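Local coordinates for protein phosphatidylserine synthase (Haemophilus influenzae, PDB 3HSI) that belongs to the phospholipase D superfamily and carries a PLD-type active-site motif and a PLD-like domain, at residues Gln41-Glu44 with Leu45-Ala49; Ile73-Val76 with Lys77-Asn80. All blocks are in the same frame, centred on the assembly; numbering follows the deposited sequence. Where two conformers were deposited one is given.

Following the chain from the N terminus, contact 1 (41-49) comes first, on the last turns of helix 35-48, and contact 2 (73-80) follows on the last turns of helix 64-79. Each is one continuous piece of helix, so neither closes a long loop; they lie in series, neither nesting nor crossing. Strand 52-56 runs between the two helices, and strand 84-90 follows the second, paired parallel to 52-56. The helices meet directly: with contact centres about 11 Å apart, Val76 CG1 lies 3.2 Å from Ile46 O, and Ile46 CG2 is 3.8 Å from Ile73 N. Near the end of each helix an asparagine amide, of Asn48 and of Asn80, turns back to the carbonyl four residues earlier.

Contact 1 (Gln41-Glu44 with Leu45-Ala49); sequences QIIE and LIRNA
Asn48 turns its side-chain amide back onto the carbonyl of Glu44, one turn earlier in the helix, with ND2 only 2.6 Å from Glu44 O. The N-H...O angle of 140° shows that this bond is bent, and the oxygen lies tilted out of the amide plane. A second, weak bond reaches the same acceptor from Asn48 N at 3.2 Å, so Glu44 O is gripped by two donors of one residue. With CG of Asn48 beside its own backbone N (chi1 -68°), the amide folds back toward the preceding turn. Its plane and that of the Glu44 carboxylate stand 61° apart.

The regular i to i+4 ladder runs through the turn before: Leu45 N to Gln41 O at 2.9 Å, Ile46 N to Ile42 O and Arg47 N to Ile43 O. Along the polar flank, Gln41 NE2 makes a weak bond of 3.2 Å to Glu44 OE1, while Gln41 OE1 accepts a bond from Lys177.

On another flank, Ile43 and Arg47 run side by side. Ile43 CG2, anti to its backbone N, sits over the centre of one guanidinium face, 3.5 Å from Arg47 CZ. The methyl covers the flat group from above, while NH2 is engaged by a salt bridge to Glu72 on helix 64-79.

The apolar side carries Ile42 and Ile46, also aligned, with Ile42 CG2 3.6 Å from Ile46 CD1. Ile46 reaches Ile69 and Val76 of helix 64-79 as well as Phe148 of strand 146-148, and Leu45 touches the same phenylalanine. This is the pattern of an amphipathic helix packed on a mixed beta-sheet, here with the Asn48 amide turned back on the last turn.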
loop_
_atom_site.group_PDB
_atom_site.type_symbol
_atom_site.label_atom_id
_atom_site.label_comp_id
_atom_site.label_asym_id
_atom_site.label_seq_id
_atom_site.Cartn_x
_atom_site.Cartn_y
_atom_site.Cartn_z
ATOM N N GLN C 41 9.570 -32.632 -16.683
ATOM C CA GLN C 41 8.702 -32.052 -17.703
ATOM C C GLN C 41 9.265 -30.775 -18.337
ATOM O O GLN C 41 9.323 -30.681 -19.554
ATOM C CB GLN C 41 7.264 -31.830 -17.190
ATOM C CG GLN C 41 6.383 -33.068 -17.262
ATOM C CD GLN C 41 6.539 -33.850 -18.558
ATOM O OE1 GLN C 41 6.379 -33.315 -19.645
ATOM N NE2 GLN C 41 6.881 -35.118 -18.439
ATOM N N ILE C 42 9.716 -29.828 -17.523
ATOM C CA ILE C 42 10.390 -28.621 -18.037
ATOM C C ILE C 42 11.464 -29.015 -19.059
ATOM O O ILE C 42 11.426 -28.579 -20.191
ATOM C CB ILE C 42 11.017 -27.754 -16.918
ATOM C CG1 ILE C 42 9.931 -27.165 -16.030
ATOM C CG2 ILE C 42 11.872 -26.605 -17.515
ATOM C CD1 ILE C 42 10.484 -26.708 -14.700
ATOM N N ILE C 43 12.389 -29.867 -18.656
ATOM C CA ILE C 43 13.458 -30.301 -19.534
ATOM C C ILE C 43 12.979 -30.931 -20.856
ATOM O O ILE C 43 13.432 -30.542 -21.932
ATOM C CB ILE C 43 14.428 -31.230 -18.808
ATOM C CG1 ILE C 43 15.111 -30.445 -17.680
ATOM C CG2 ILE C 43 15.460 -31.813 -19.808
ATOM C CD1 ILE C 43 16.071 -31.278 -16.806
ATOM N N GLU C 44 12.029 -31.853 -20.766
ATOM C CA GLU C 44 11.488 -32.546 -21.933
ATOM C C GLU C 44 10.771 -31.574 -22.904
ATOM O O GLU C 44 10.872 -31.681 -24.159
ATOM C CB GLU C 44 10.494 -33.585 -21.424
ATOM C CG GLU C 44 10.136 -34.635 -22.409
ATOM C CD GLU C 44 9.302 -35.753 -21.793
ATOM O OE1 GLU C 44 9.143 -35.781 -20.551
ATOM O OE2 GLU C 44 8.808 -36.612 -22.560
ATOM N N LEU C 45 10.052 -30.630 -22.315
ATOM C CA LEU C 45 9.322 -29.632 -23.082
ATOM C C LEU C 45 10.265 -28.640 -23.788
ATOM O O LEU C 45 10.014 -28.268 -24.958
ATOM C CB LEU C 45 8.306 -28.887 -22.192
ATOM C CG LEU C 45 7.071 -29.742 -21.879
ATOM C CD1 LEU C 45 6.156 -28.973 -20.950
ATOM C CD2 LEU C 45 6.343 -30.218 -23.179
ATOM N N ILE C 46 11.352 -28.251 -23.110
ATOM C CA ILE C 46 12.345 -27.352 -23.704
ATOM C C ILE C 46 13.022 -28.048 -24.889
ATOM O O ILE C 46 13.121 -27.457 -25.974
ATOM C CB ILE C 46 13.397 -26.864 -22.679
ATOM C CG1 ILE C 46 12.774 -25.862 -21.685
ATOM C CG2 ILE C 46 14.603 -26.205 -23.380
ATOM C CD1 ILE C 46 13.639 -25.621 -20.445
ATOM N N ARG C 47 13.439 -29.305 -24.692
ATOM C CA ARG C 47 14.146 -30.070 -25.741
ATOM C C ARG C 47 13.324 -30.290 -26.977
ATOM O O ARG C 47 13.873 -30.451 -28.063
ATOM C CB ARG C 47 14.618 -31.426 -25.236
ATOM C CG ARG C 47 15.735 -31.334 -24.226
ATOM C CD ARG C 47 16.071 -32.648 -23.550
ATOM N NE ARG C 47 17.267 -32.462 -22.742
ATOM C CZ ARG C 47 17.813 -33.384 -21.949
ATOM N NH1 ARG C 47 17.266 -34.582 -21.823
ATOM N NH2 ARG C 47 18.913 -33.098 -21.267
ATOM N N ASN C 48 12.012 -30.335 -26.829
ATOM C CA ASN C 48 11.168 -30.612 -27.977
ATOM C C ASN C 48 10.577 -29.398 -28.659
ATOM O O ASN C 48 10.003 -29.532 -29.736
ATOM C CB ASN C 48 10.106 -31.638 -27.612
ATOM C CG ASN C 48 10.723 -32.973 -27.363
ATOM O OD1 ASN C 48 11.203 -33.627 -28.303
ATOM N ND2 ASN C 48 10.808 -33.364 -26.098
ATOM N N ALA C 49 10.744 -28.227 -28.051
ATOM C CA ALA C 49 10.187 -26.987 -28.569
ATOM C C ALA C 49 10.757 -26.638 -29.936
ATOM O O ALA C 49 11.963 -26.744 -30.161
ATOM C CB ALA C 49 10.436 -25.851 -27.594
#

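Contact 2 (Ile73-Val76 with Lys77-Asn80); sequences IYRV and KQEN
Arg75 lays one face of its guanidinium against the carboxylate of Glu79, whose OE2 sits above the centre of that face, 3.6 Å from Arg75 CZ. The two planes stand 61° apart. The salt bridge, Arg75 NH1 to Glu79 OE1, is long at 3.6 Å, and because the oxygen lies well out of the guanidinium plane no N-H points at it: the attraction rests on charge alone. The pairing holds for one of two Glu79 conformers and is to that extent doubtful. CG of Arg75 is anti to its backbone N (chi1 175°) and the chain runs extended to NE, then turns at chi4, so that one guanidinium face meets Glu79 OE2. From the adjoining helix 35-48, Arg47 packs against Arg75.

Helix 64-79 is the crossover helix of a beta-alpha-beta unit, linking the parallel strands 52-56 and 84-90. Its buried side brings Ile73 and Val76 onto Ile46, while Tyr74 stacks its ring with Tyr118.

At the C-terminal end, Asn80, the first residue to leave helical angles, bonds through ND2 to Val76 O at 2.8 Å, the oxygen tilted out of the amide plane. Asn80 N reaches the same oxygen weakly at 2.8 Å, giving this carbonyl two donors. Lys77 N donates to Ile73 O at 2.9 Å, and its side chain, bent at chi2 (68°), delivers NZ to the carbonyl oxygens of Pro81 and Leu83 beyond the helix.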
loop_
_atom_site.group_PDB
_atom_site.type_symbol
_atom_site.label_atom_id
_atom_site.label_comp_id
_atom_site.label_asym_id
_atom_site.label_seq_id
_atom_site.Cartn_x
_atom_site.Cartn_y
_atom_site.Cartn_z
ATOM N N ILE C 73 17.839 -24.338 -22.500
ATOM C CA ILE C 73 17.329 -23.275 -23.374
ATOM C C ILE C 73 18.343 -22.929 -24.456
ATOM O O ILE C 73 18.006 -22.882 -25.631
ATOM C CB ILE C 73 17.034 -21.956 -22.592
ATOM C CG1 ILE C 73 15.954 -22.178 -21.536
ATOM C CG2 ILE C 73 16.639 -20.797 -23.572
ATOM C CD1 ILE C 73 14.561 -22.254 -22.077
ATOM N N TYR C 74 19.587 -22.673 -24.040
ATOM C CA TYR C 74 20.632 -22.219 -24.948
ATOM C C TYR C 74 20.924 -23.319 -25.952
ATOM O O TYR C 74 21.192 -23.048 -27.108
ATOM C CB TYR C 74 21.901 -21.826 -24.179
ATOM C CG TYR C 74 21.900 -20.380 -23.740
ATOM C CD1 TYR C 74 22.371 -19.376 -24.597
ATOM C CD2 TYR C 74 21.458 -20.017 -22.482
ATOM C CE1 TYR C 74 22.372 -18.040 -24.218
ATOM C CE2 TYR C 74 21.445 -18.675 -22.091
ATOM C CZ TYR C 74 21.913 -17.697 -22.967
ATOM O OH TYR C 74 21.909 -16.385 -22.598
ATOM N N ARG C 75 20.848 -24.566 -25.502
ATOM C CA ARG C 75 21.076 -25.678 -26.398
ATOM C C ARG C 75 20.017 -25.714 -27.515
ATOM O O ARG C 75 20.383 -25.842 -28.686
ATOM C CB ARG C 75 21.158 -26.987 -25.609
ATOM C CG ARG C 75 21.288 -28.248 -26.442
ATOM C CD ARG C 75 21.205 -29.462 -25.505
ATOM N NE ARG C 75 20.896 -30.753 -26.144
ATOM C CZ ARG C 75 19.702 -31.119 -26.624
ATOM N NH1 ARG C 75 18.660 -30.277 -26.616
ATOM N NH2 ARG C 75 19.559 -32.335 -27.150
ATOM N N VAL C 76 18.728 -25.571 -27.175
ATOM C CA VAL C 76 17.692 -25.644 -28.211
ATOM C C VAL C 76 17.736 -24.423 -29.106
ATOM O O VAL C 76 17.494 -24.526 -30.318
ATOM C CB VAL C 76 16.241 -25.879 -27.689
ATOM C CG1 VAL C 76 16.116 -27.276 -27.214
ATOM C CG2 VAL C 76 15.827 -24.861 -26.618
ATOM N N LYS C 77 18.068 -23.286 -28.490
ATOM C CA LYS C 77 18.186 -22.013 -29.175
ATOM C C LYS C 77 19.365 -22.005 -30.147
ATOM O O LYS C 77 19.298 -21.380 -31.191
ATOM C CB LYS C 77 18.308 -20.890 -28.158
ATOM C CG LYS C 77 18.453 -19.533 -28.766
ATOM C CD LYS C 77 17.182 -19.069 -29.477
ATOM C CE LYS C 77 17.522 -17.932 -30.408
ATOM N NZ LYS C 77 16.304 -17.354 -31.030
ATOM N N GLN C 78 20.436 -22.710 -29.814
ATOM C CA GLN C 78 21.554 -22.804 -30.719
ATOM C C GLN C 78 21.269 -23.760 -31.902
ATOM O O GLN C 78 21.804 -23.556 -32.983
ATOM C CB GLN C 78 22.912 -23.036 -30.000
ATOM C CG GLN C 78 23.202 -24.450 -29.536
ATOM C CD GLN C 78 24.272 -24.534 -28.429
ATOM O OE1 GLN C 78 24.843 -23.524 -28.007
ATOM N NE2 GLN C 78 24.537 -25.752 -27.956
ATOM N N GLU C 79 20.419 -24.761 -31.663
ATOM C CA GLU C 79 19.914 -25.675 -32.695
ATOM C C GLU C 79 18.831 -25.026 -33.587
ATOM O O GLU C 79 18.706 -25.375 -34.761
ATOM C CB GLU C 79 19.344 -26.949 -32.045
ATOM C CG GLU C 79 20.302 -27.680 -31.104
ATOM C CD GLU C 79 19.627 -28.759 -30.232
ATOM O OE1 GLU C 79 18.446 -28.599 -29.848
ATOM O OE2 GLU C 79 20.295 -29.775 -29.916
ATOM N N ASN C 80 18.056 -24.093 -33.017
ATOM C CA ASN C 80 16.901 -23.443 -33.691
ATOM C C ASN C 80 17.007 -21.915 -33.561
ATOM O O ASN C 80 16.432 -21.337 -32.633
ATOM C CB ASN C 80 15.555 -23.898 -33.074
ATOM C CG ASN C 80 15.388 -25.437 -33.017
ATOM O OD1 ASN C 80 14.969 -26.067 -33.995
ATOM N ND2 ASN C 80 15.707 -26.034 -31.865
#